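Mortality factor 4-like protein 1 (Homo sapiens, PDB 2F5K) binds histone H3 methylated on a lysine of its tail through its chromo domain, consistent with a role in gene regulation. Local coordinates at residues Lys53-Tyr58 with Asp66-Glu71; Gly26-Cys31 with Leu75-Thr80; Leu37-Cys42 with His57-Asn62. One frame throughout, in Å; residues are numbered along the deposited sequence.

Interaction 1. Residues Lys53-Tyr58 with Asp66-Glu71; sequences KYFIHY and DEWVPE
Y54 and V69 form a hydrogen-bonded pair, as do I56 and E67, where strands 53-58 and 67-70 run antiparallel with a marked twist, their N-to-C directions 141° apart. I56 N gives to E67 O at 2.7 Å and E67 N returns to I56 O at 3.0 Å. Between them F55 and W68 make a non-hydrogen-bonded pair, and both aromatics project from one face of the sheet. The W68 indole lies over F55: F55 CB sits almost on the ring normal, 3.4 Å from the centroid of the six-membered ring. The phenyl ring is inclined 43° to the five-membered ring. The F55 ring, its CG anti to the backbone N (chi1 -177°), also touches D66, F55 CZ meeting D66 CB at 3.6 Å.

On the opposite face Y54, I56 and V69 turn inward, while E67 stays partly exposed. Branched I56 and V69 suit a buried strand pair and touch through I56 CG2 and V69 CB at 4.1 Å. At the strand end the long Y54 side chain lets Y54 OH donate to E71 OE1 at 2.6 Å, on the anti side of the carboxylate. Where the strands part, water 1 bridges them, accepting from Y58 N and donating to D66 OD1.

The beta hairpin of strands 51-58 and 67-70 thus has one aromatic face and one turned to the core. Y54 OH also pairs with F23 N, and E71 OE1 with K22 N. The buried phenol is held by two bonds, and a carboxylate oxygen receiving two donors would probably remain ionised.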
loop_
_atom_site.group_PDB
_atom_site.type_symbol
_atom_site.label_atom_id
_atom_site.label_comp_id
_atom_site.label_asym_id
_atom_site.label_seq_id
_atom_site.Cartn_x
_atom_site.Cartn_y
_atom_site.Cartn_z
ATOM N N LYS A 53 5.157 0.870 11.875
ATOM C CA LYS A 53 4.452 -0.126 11.083
ATOM C C LYS A 53 3.005 0.278 10.862
ATOM O O LYS A 53 2.468 1.127 11.560
ATOM C CB LYS A 53 4.499 -1.482 11.780
ATOM C CG LYS A 53 5.901 -1.940 12.178
ATOM C CD LYS A 53 5.961 -3.460 12.370
ATOM C CE LYS A 53 7.391 -3.979 12.456
ATOM N NZ LYS A 53 7.449 -5.449 12.209
ATOM N N TYR A 54 2.368 -0.331 9.877
ATOM C CA TYR A 54 0.973 -0.014 9.626
ATOM C C TYR A 54 0.152 -1.250 9.389
ATOM O O TYR A 54 0.540 -2.139 8.631
ATOM C CB TYR A 54 0.823 0.900 8.417
ATOM C CG TYR A 54 1.453 2.248 8.596
ATOM C CD1 TYR A 54 2.720 2.506 8.104
ATOM C CD2 TYR A 54 0.785 3.259 9.263
ATOM C CE1 TYR A 54 3.300 3.728 8.248
ATOM C CE2 TYR A 54 1.356 4.492 9.419
ATOM C CZ TYR A 54 2.616 4.726 8.908
ATOM O OH TYR A 54 3.200 5.961 9.068
ATOM N N PHE A 55 -0.993 -1.313 10.041
ATOM C CA PHE A 55 -1.891 -2.418 9.788
ATOM C C PHE A 55 -2.823 -1.946 8.683
ATOM O O PHE A 55 -3.412 -0.863 8.773
ATOM C CB PHE A 55 -2.642 -2.821 11.062
ATOM C CG PHE A 55 -3.540 -4.008 10.881
ATOM C CD1 PHE A 55 -3.017 -5.248 10.566
ATOM C CD2 PHE A 55 -4.917 -3.876 11.009
ATOM C CE1 PHE A 55 -3.861 -6.363 10.387
ATOM C CE2 PHE A 55 -5.777 -4.970 10.830
ATOM C CZ PHE A 55 -5.252 -6.218 10.515
ATOM N N ILE A 56 -2.955 -2.732 7.621
ATOM C CA ILE A 56 -3.782 -2.253 6.529
ATOM C C ILE A 56 -4.891 -3.161 5.995
ATOM O O ILE A 56 -4.765 -4.394 5.901
ATOM C CB ILE A 56 -2.922 -1.745 5.346
ATOM C CG1 ILE A 56 -2.883 -2.763 4.232
ATOM C CG2 ILE A 56 -1.497 -1.320 5.773
ATOM C CD1 ILE A 56 -2.942 -2.127 2.910
ATOM N N HIS A 57 -5.977 -2.524 5.611
ATOM C CA HIS A 57 -7.040 -3.240 4.955
ATOM C C HIS A 57 -7.039 -2.799 3.508
ATOM O O HIS A 57 -7.145 -1.611 3.210
ATOM C CB HIS A 57 -8.403 -2.952 5.598
ATOM C CG HIS A 57 -9.553 -3.292 4.708
ATOM N ND1 HIS A 57 -10.373 -2.332 4.155
ATOM C CD2 HIS A 57 -10.000 -4.483 4.242
ATOM C CE1 HIS A 57 -11.280 -2.919 3.393
ATOM N NE2 HIS A 57 -11.078 -4.224 3.431
ATOM N N TYR A 58 -6.894 -3.748 2.605
ATOM C CA TYR A 58 -6.915 -3.394 1.213
ATOM C C TYR A 58 -8.379 -3.262 0.826
ATOM O O TYR A 58 -9.191 -4.177 1.074
ATOM C CB TYR A 58 -6.185 -4.429 0.382
ATOM C CG TYR A 58 -4.711 -4.550 0.741
ATOM C CD1 TYR A 58 -4.302 -5.326 1.834
ATOM C CD2 TYR A 58 -3.720 -3.884 -0.011
ATOM C CE1 TYR A 58 -2.955 -5.458 2.156
ATOM C CE2 TYR A 58 -2.388 -4.007 0.305
ATOM C CZ TYR A 58 -2.010 -4.787 1.400
ATOM O OH TYR A 58 -0.698 -4.927 1.737
ATOM N N ASP A 66 -5.935 -8.505 5.365
ATOM C CA ASP A 66 -5.476 -7.357 6.132
ATOM C C ASP A 66 -4.117 -7.725 6.736
ATOM O O ASP A 66 -3.941 -8.818 7.270
ATOM C CB ASP A 66 -6.476 -6.978 7.220
ATOM C CG ASP A 66 -7.710 -6.259 6.677
ATOM O OD1 ASP A 66 -8.101 -6.439 5.500
ATOM O OD2 ASP A 66 -8.356 -5.473 7.388
ATOM N N GLU A 67 -3.147 -6.828 6.627
ATOM C CA GLU A 67 -1.809 -7.149 7.101
ATOM C C GLU A 67 -0.980 -5.992 7.632
ATOM O O GLU A 67 -1.296 -4.818 7.429
ATOM C CB GLU A 67 -1.011 -7.849 6.000
ATOM C CG GLU A 67 -0.977 -7.126 4.664
ATOM C CD GLU A 67 0.196 -7.582 3.823
ATOM O OE1 GLU A 67 0.131 -7.591 2.580
ATOM O OE2 GLU A 67 1.211 -7.953 4.428
ATOM N N TRP A 68 0.092 -6.351 8.331
ATOM C CA TRP A 68 1.027 -5.366 8.826
ATOM C C TRP A 68 2.019 -5.084 7.727
ATOM O O TRP A 68 2.410 -5.992 6.984
ATOM C CB TRP A 68 1.712 -5.863 10.075
ATOM C CG TRP A 68 0.760 -5.891 11.183
ATOM C CD1 TRP A 68 -0.030 -6.944 11.560
ATOM C CD2 TRP A 68 0.432 -4.811 12.048
ATOM N NE1 TRP A 68 -0.810 -6.583 12.629
ATOM C CE2 TRP A 68 -0.543 -5.279 12.951
ATOM C CE3 TRP A 68 0.881 -3.495 12.174
ATOM C CZ2 TRP A 68 -1.083 -4.478 13.945
ATOM C CZ3 TRP A 68 0.353 -2.712 13.146
ATOM C CH2 TRP A 68 -0.618 -3.205 14.033
ATOM N N VAL A 69 2.401 -3.821 7.598
ATOM C CA VAL A 69 3.246 -3.405 6.489
ATOM C C VAL A 69 4.209 -2.378 7.030
ATOM O O VAL A 69 3.847 -1.614 7.908
ATOM C CB VAL A 69 2.345 -2.815 5.365
ATOM C CG1 VAL A 69 2.780 -1.424 4.945
ATOM C CG2 VAL A 69 2.259 -3.745 4.202
ATOM N N PRO A 70 5.465 -2.407 6.608
ATOM C CA PRO A 70 6.395 -1.349 7.017
ATOM C C PRO A 70 6.036 -0.076 6.256
ATOM O O PRO A 70 5.364 -0.163 5.238
ATOM C CB PRO A 70 7.756 -1.894 6.594
ATOM C CG PRO A 70 7.444 -2.767 5.479
ATOM C CD PRO A 70 6.135 -3.457 5.825
ATOM N N GLU A 71 6.448 1.079 6.765
ATOM C CA GLU A 71 6.148 2.344 6.111
ATOM C C GLU A 71 6.527 2.399 4.630
ATOM O O GLU A 71 5.772 2.910 3.803
ATOM C CB GLU A 71 6.856 3.481 6.803
ATOM C CG GLU A 71 6.261 4.812 6.430
ATOM C CD GLU A 71 6.515 5.849 7.487
ATOM O OE1 GLU A 71 5.537 6.335 8.089
ATOM O OE2 GLU A 71 7.693 6.161 7.705
HETATM O O HOH W 1 -7.557 -6.346 2.988
#

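Interaction 2. Residues Gly26-Cys31 with Leu75-Thr80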
loop_
_atom_site.group_PDB
_atom_site.type_symbol
_atom_site.label_atom_id
_atom_site.label_comp_id
_atom_site.label_asym_id
_atom_site.label_seq_id
_atom_site.Cartn_x
_atom_site.Cartn_y
_atom_site.Cartn_z
ATOM N N GLY A 26 -7.187 5.776 9.430
ATOM C CA GLY A 26 -8.284 6.243 8.610
ATOM C C GLY A 26 -7.833 6.684 7.228
ATOM O O GLY A 26 -8.606 6.625 6.288
ATOM N N GLU A 27 -6.570 7.081 7.099
ATOM C CA GLU A 27 -6.082 7.628 5.832
ATOM C C GLU A 27 -6.207 6.680 4.655
ATOM O O GLU A 27 -5.698 5.573 4.691
ATOM C CB GLU A 27 -4.632 8.109 5.944
ATOM C CG GLU A 27 -4.157 8.862 4.722
ATOM C CD GLU A 27 -2.764 9.403 4.907
ATOM O OE1 GLU A 27 -2.220 9.258 6.005
ATOM O OE2 GLU A 27 -2.215 9.974 3.966
ATOM N N ARG A 28 -6.901 7.125 3.615
ATOM C CA ARG A 28 -6.953 6.372 2.398
ATOM C C ARG A 28 -5.529 6.428 1.827
ATOM O O ARG A 28 -4.913 7.493 1.806
ATOM C CB ARG A 28 -7.959 6.998 1.444
ATOM C CG ARG A 28 -7.958 6.433 0.054
ATOM C CD ARG A 28 -9.056 7.062 -0.805
ATOM N NE ARG A 28 -9.463 6.264 -1.954
ATOM C CZ ARG A 28 -10.280 6.716 -2.904
ATOM N NH1 ARG A 28 -10.758 7.949 -2.810
ATOM N NH2 ARG A 28 -10.626 5.951 -3.946
ATOM N N VAL A 29 -5.027 5.290 1.347
ATOM C CA VAL A 29 -3.632 5.181 0.928
ATOM C C VAL A 29 -3.425 4.236 -0.232
ATOM O O VAL A 29 -4.324 3.543 -0.690
ATOM C CB VAL A 29 -2.744 4.693 2.135
ATOM C CG1 VAL A 29 -1.449 4.081 1.669
ATOM C CG2 VAL A 29 -2.493 5.816 3.169
ATOM N N LEU A 30 -2.215 4.212 -0.737
ATOM C CA LEU A 30 -1.919 3.256 -1.776
ATOM C C LEU A 30 -0.909 2.387 -1.129
ATOM O O LEU A 30 0.039 2.875 -0.527
ATOM C CB LEU A 30 -1.349 3.914 -3.013
ATOM C CG LEU A 30 -2.327 4.823 -3.760
ATOM C CD1 LEU A 30 -1.559 5.570 -4.863
ATOM C CD2 LEU A 30 -3.405 3.982 -4.365
ATOM N N CYS A 31 -1.087 1.093 -1.228
ATOM C CA CYS A 31 -0.169 0.241 -0.540
ATOM C C CYS A 31 0.337 -0.791 -1.489
ATOM O O CYS A 31 -0.431 -1.327 -2.270
ATOM C CB CYS A 31 -0.870 -0.441 0.648
ATOM S SG CYS A 31 0.249 -1.379 1.713
ATOM N N LEU A 75 2.170 4.441 0.279
ATOM C CA LEU A 75 2.357 5.688 -0.464
ATOM C C LEU A 75 1.115 6.522 -0.300
ATOM O O LEU A 75 -0.006 5.996 -0.148
ATOM C CB LEU A 75 2.599 5.442 -1.948
ATOM C CG LEU A 75 3.939 4.833 -2.398
ATOM C CD1 LEU A 75 3.924 4.554 -3.874
ATOM C CD2 LEU A 75 5.013 5.853 -2.077
ATOM N N LYS A 76 1.338 7.829 -0.304
ATOM C CA LYS A 76 0.300 8.822 -0.210
ATOM C C LYS A 76 -0.648 8.708 -1.408
ATOM O O LYS A 76 -0.227 8.385 -2.514
ATOM C CB LYS A 76 0.963 10.187 -0.169
ATOM C CG LYS A 76 0.506 11.035 0.971
ATOM C CD LYS A 76 1.046 10.560 2.297
ATOM C CE LYS A 76 0.382 11.298 3.435
ATOM N NZ LYS A 76 0.761 10.671 4.716
ATOM N N TYR A 77 -1.934 8.947 -1.178
ATOM C CA TYR A 77 -2.921 8.835 -2.241
ATOM C C TYR A 77 -2.958 10.150 -3.010
ATOM O O TYR A 77 -3.792 10.989 -2.741
ATOM C CB TYR A 77 -4.311 8.511 -1.650
ATOM C CG TYR A 77 -5.302 7.967 -2.678
ATOM C CD1 TYR A 77 -5.431 6.606 -2.893
ATOM C CD2 TYR A 77 -6.094 8.828 -3.433
ATOM C CE1 TYR A 77 -6.329 6.116 -3.827
ATOM C CE2 TYR A 77 -7.000 8.351 -4.376
ATOM C CZ TYR A 77 -7.102 7.006 -4.574
ATOM O OH TYR A 77 -7.977 6.533 -5.528
ATOM N N VAL A 78 -2.049 10.310 -3.964
ATOM C CA VAL A 78 -1.938 11.524 -4.752
ATOM C C VAL A 78 -1.648 11.227 -6.204
ATOM O O VAL A 78 -1.221 10.097 -6.562
ATOM C CB VAL A 78 -0.826 12.482 -4.201
ATOM C CG1 VAL A 78 -1.215 13.058 -2.864
ATOM C CG2 VAL A 78 0.490 11.784 -4.103
ATOM N N ASP A 79 -1.872 12.247 -7.052
ATOM C CA ASP A 79 -1.689 12.086 -8.504
ATOM C C ASP A 79 -0.399 11.376 -8.915
ATOM O O ASP A 79 -0.426 10.477 -9.742
ATOM C CB ASP A 79 -1.836 13.420 -9.271
ATOM C CG ASP A 79 -3.306 13.853 -9.416
ATOM O OD1 ASP A 79 -4.200 12.976 -9.294
ATOM O OD2 ASP A 79 -3.667 15.043 -9.635
ATOM N N THR A 80 0.729 11.808 -8.379
ATOM C CA THR A 80 2.012 11.172 -8.691
ATOM C C THR A 80 1.976 9.654 -8.419
ATOM O O THR A 80 2.464 8.863 -9.216
ATOM C CB THR A 80 3.145 11.778 -7.831
ATOM O OG1 THR A 80 3.476 13.070 -8.323
ATOM C CG2 THR A 80 4.478 11.018 -8.083
HETATM O O HOH W 2 -2.756 9.171 1.502
#
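L30 and L75 form an antiparallel hydrogen-bonded pair, joined by L30 N to L75 O at 2.9 Å and L75 N to L30 O at 2.8 Å. Their side chains share one face of the sheet. Past L75 the second chain turns away, and Y77 sits at the centre of an inverse gamma turn that presents its ring to the first strand.

The R28 guanidinium lies flat on that ring, centres 4.2 Å apart and planes at 21°. Its extended chain starts with CG anti to the backbone N (chi1 171°) and runs over the tyrosine, so that R28 CD stands 4.0 Å above the centroid of the Y77 ring, a CH-pi contact. Arginine suits this place because its flat end can stack while NE still makes a salt bridge to E39. L30 CD2 approaches the ring obliquely, 3.6 Å from Y77 CD1. A serine in place of Y77 would probably strip the R28 guanidinium of its stacking surface and take away the packing partner of L30 CD2.

On the other flank K76, bent at its second torsion, brings NZ to 3.1 Å from E27 OE2 in a salt bridge. Water 2 ties the separating chains together, donating to E27 OE2 and R28 O and accepting from Y77 N, the last at 2.8 Å.

V78 occupies the N-cap position, right before helix 79-98. Pairing of the first strand, 28-32, with the last, 74-76, is characteristic of SH3-like barrels, the fold family of this chromo domain, and here that pairing leads directly into the C-terminal helix.

Interaction 3. Residues Leu37-Cys42 with His57-Asn62; sequences LYEAKC and HYSGWN
Y38 and W61 meet edge-to-face: the indole edge points at the face of the tyrosine ring, with the planes at 60° and the centroid of the W61 six-membered ring 4.7 Å from that of Y38. The closest atoms are Y38 CE2 and W61 CZ2, at 3.3 Å. Y58 fills in beside them, its CD2 lying 3.9 Å from Y38 CB, while Y58 CB rests over one face of the indole. A40 is opposite Y58 in a non-hydrogen-bonded pair, where the backbones come close, CA to CA at 4.3 Å; a single methyl group fits here, packing against Y58 CD2.

A type II turn from Y58 to W61 brings the indole round, and G60 occupies its positive-phi position. The turn is braced by W61 N bonding to Y58 O and by H57 NE2 giving to W61 O at 2.9 Å, which also fixes the imidazole. K41 N donates almost straight to H57 O at 3.0 Å, and H57 N returns to K41 O. At the polar edge E39 O weakly accepts from both S59 N and S59 OG; the hydroxyl gets there because OG lies between the backbone N and the carbonyl carbon (chi1 40°). Water 3 joins E39 O to S59 O.

W61 also meets W65 and H33 edge-to-face. Y38, Y58, W61 and W65 are probably part of the aromatic cage with which chromo domains hold methyl-lysine. Strand 37-48 pairs with 51-58 here, strand 28-32 bonds to its other side, A40 with V29 and Y38 with C31, and Q85 of helix 79-98 bonds to L37 O.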
loop_
_atom_site.group_PDB
_atom_site.type_symbol
_atom_site.label_atom_id
_atom_site.label_comp_id
_atom_site.label_asym_id
_atom_site.label_seq_id
_atom_site.Cartn_x
_atom_site.Cartn_y
_atom_site.Cartn_z
ATOM N N LEU A 37 0.369 -1.825 -6.740
ATOM C CA LEU A 37 -0.130 -0.882 -5.744
ATOM C C LEU A 37 -1.658 -0.981 -5.605
ATOM O O LEU A 37 -2.364 -1.020 -6.586
ATOM C CB LEU A 37 0.255 0.544 -6.132
ATOM C CG LEU A 37 1.580 1.054 -5.584
ATOM C CD1 LEU A 37 1.919 2.384 -6.233
ATOM C CD2 LEU A 37 1.534 1.206 -4.073
ATOM N N TYR A 38 -2.179 -0.977 -4.388
ATOM C CA TYR A 38 -3.639 -1.040 -4.230
ATOM C C TYR A 38 -4.175 0.077 -3.372
ATOM O O TYR A 38 -3.516 0.559 -2.460
ATOM C CB TYR A 38 -4.058 -2.373 -3.583
ATOM C CG TYR A 38 -3.584 -3.584 -4.339
ATOM C CD1 TYR A 38 -2.303 -4.099 -4.137
ATOM C CD2 TYR A 38 -4.403 -4.215 -5.258
ATOM C CE1 TYR A 38 -1.855 -5.182 -4.832
ATOM C CE2 TYR A 38 -3.959 -5.331 -5.953
ATOM C CZ TYR A 38 -2.685 -5.794 -5.730
ATOM O OH TYR A 38 -2.244 -6.879 -6.406
ATOM N N GLU A 39 -5.417 0.447 -3.616
ATOM C CA GLU A 39 -6.040 1.416 -2.762
ATOM C C GLU A 39 -6.199 0.741 -1.429
ATOM O O GLU A 39 -6.347 -0.471 -1.369
ATOM C CB GLU A 39 -7.384 1.833 -3.327
ATOM C CG GLU A 39 -8.056 2.960 -2.575
ATOM C CD GLU A 39 -9.399 3.335 -3.189
ATOM O OE1 GLU A 39 -9.585 3.186 -4.407
ATOM O OE2 GLU A 39 -10.269 3.797 -2.455
ATOM N N ALA A 40 -6.146 1.503 -0.352
ATOM C CA ALA A 40 -6.216 0.881 0.942
ATOM C C ALA A 40 -6.416 1.899 2.013
ATOM O O ALA A 40 -6.257 3.098 1.761
ATOM C CB ALA A 40 -4.944 0.090 1.212
ATOM N N LYS A 41 -6.742 1.399 3.206
ATOM C CA LYS A 41 -6.961 2.202 4.405
ATOM C C LYS A 41 -5.946 1.851 5.499
ATOM O O LYS A 41 -5.568 0.692 5.685
ATOM C CB LYS A 41 -8.376 1.961 4.964
ATOM C CG LYS A 41 -9.310 3.125 4.814
ATOM C CD LYS A 41 -9.539 3.453 3.321
ATOM C CE LYS A 41 -10.678 4.453 3.136
ATOM N NZ LYS A 41 -11.047 4.623 1.687
ATOM N N CYS A 42 -5.523 2.868 6.229
ATOM C CA CYS A 42 -4.610 2.681 7.330
ATOM C C CYS A 42 -5.418 2.471 8.621
ATOM O O CYS A 42 -5.787 3.429 9.307
ATOM C CB CYS A 42 -3.713 3.905 7.449
ATOM S SG CYS A 42 -2.680 3.902 8.927
ATOM N N HIS A 57 -5.977 -2.524 5.611
ATOM C CA HIS A 57 -7.040 -3.240 4.955
ATOM C C HIS A 57 -7.039 -2.799 3.508
ATOM O O HIS A 57 -7.145 -1.611 3.210
ATOM C CB HIS A 57 -8.403 -2.952 5.598
ATOM C CG HIS A 57 -9.553 -3.292 4.708
ATOM N ND1 HIS A 57 -10.373 -2.332 4.155
ATOM C CD2 HIS A 57 -10.000 -4.483 4.242
ATOM C CE1 HIS A 57 -11.280 -2.919 3.393
ATOM N NE2 HIS A 57 -11.078 -4.224 3.431
ATOM N N TYR A 58 -6.894 -3.748 2.605
ATOM C CA TYR A 58 -6.915 -3.394 1.213
ATOM C C TYR A 58 -8.379 -3.262 0.826
ATOM O O TYR A 58 -9.191 -4.177 1.074
ATOM C CB TYR A 58 -6.185 -4.429 0.382
ATOM C CG TYR A 58 -4.711 -4.550 0.741
ATOM C CD1 TYR A 58 -4.302 -5.326 1.834
ATOM C CD2 TYR A 58 -3.720 -3.884 -0.011
ATOM C CE1 TYR A 58 -2.955 -5.458 2.156
ATOM C CE2 TYR A 58 -2.388 -4.007 0.305
ATOM C CZ TYR A 58 -2.010 -4.787 1.400
ATOM O OH TYR A 58 -0.698 -4.927 1.737
ATOM N N SER A 59 -8.716 -2.107 0.255
ATOM C CA SER A 59 -10.093 -1.832 -0.101
ATOM C C SER A 59 -10.632 -2.767 -1.155
ATOM O O SER A 59 -9.969 -3.101 -2.135
ATOM C CB SER A 59 -10.313 -0.370 -0.478
ATOM O OG SER A 59 -9.243 0.116 -1.236
ATOM N N GLY A 60 -11.859 -3.212 -0.920
ATOM C CA GLY A 60 -12.491 -4.160 -1.810
ATOM C C GLY A 60 -11.910 -5.541 -1.575
ATOM O O GLY A 60 -12.151 -6.459 -2.344
ATOM N N TRP A 61 -11.133 -5.687 -0.508
ATOM C CA TRP A 61 -10.487 -6.958 -0.219
ATOM C C TRP A 61 -10.977 -7.515 1.101
ATOM O O TRP A 61 -11.157 -6.791 2.082
ATOM C CB TRP A 61 -8.956 -6.821 -0.176
ATOM C CG TRP A 61 -8.268 -6.784 -1.519
ATOM C CD1 TRP A 61 -8.763 -6.278 -2.694
ATOM C CD2 TRP A 61 -6.948 -7.256 -1.821
ATOM N NE1 TRP A 61 -7.838 -6.418 -3.699
ATOM C CE2 TRP A 61 -6.713 -7.011 -3.188
ATOM C CE3 TRP A 61 -5.930 -7.860 -1.066
ATOM C CZ2 TRP A 61 -5.515 -7.346 -3.810
ATOM C CZ3 TRP A 61 -4.742 -8.189 -1.690
ATOM C CH2 TRP A 61 -4.546 -7.937 -3.044
ATOM N N ASN A 62 -11.177 -8.821 1.120
ATOM C CA ASN A 62 -11.622 -9.493 2.315
ATOM C C ASN A 62 -10.613 -9.294 3.451
ATOM O O ASN A 62 -9.404 -9.350 3.252
ATOM C CB ASN A 62 -11.895 -10.967 2.004
ATOM C CG ASN A 62 -12.914 -11.145 0.860
ATOM O OD1 ASN A 62 -13.964 -10.490 0.831
ATOM N ND2 ASN A 62 -12.602 -12.028 -0.077
HETATM O O HOH W 3 -7.405 -2.444 -3.627
#

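From the N terminus, strand 28-32 opens interaction 2, which closes only 44 residues later, when strand 74-76 returns to pair with it. Both other contacts nest inside this long loop. Interaction 3 closes the hairpin of strands 37-48 and 51-58, and interaction 1 starts on that second strand and pairs it with 67-70; the two share H57 and Y58. One antiparallel sheet therefore runs from 67-70 through 51-58, 37-48 and 28-32 to 74-76. C31 connects the interior, its SG touching I56, Y58 and V69 of interaction 1, while R28 with E39 joins interactions 2 and 3. Helix 79-98 follows the last strand.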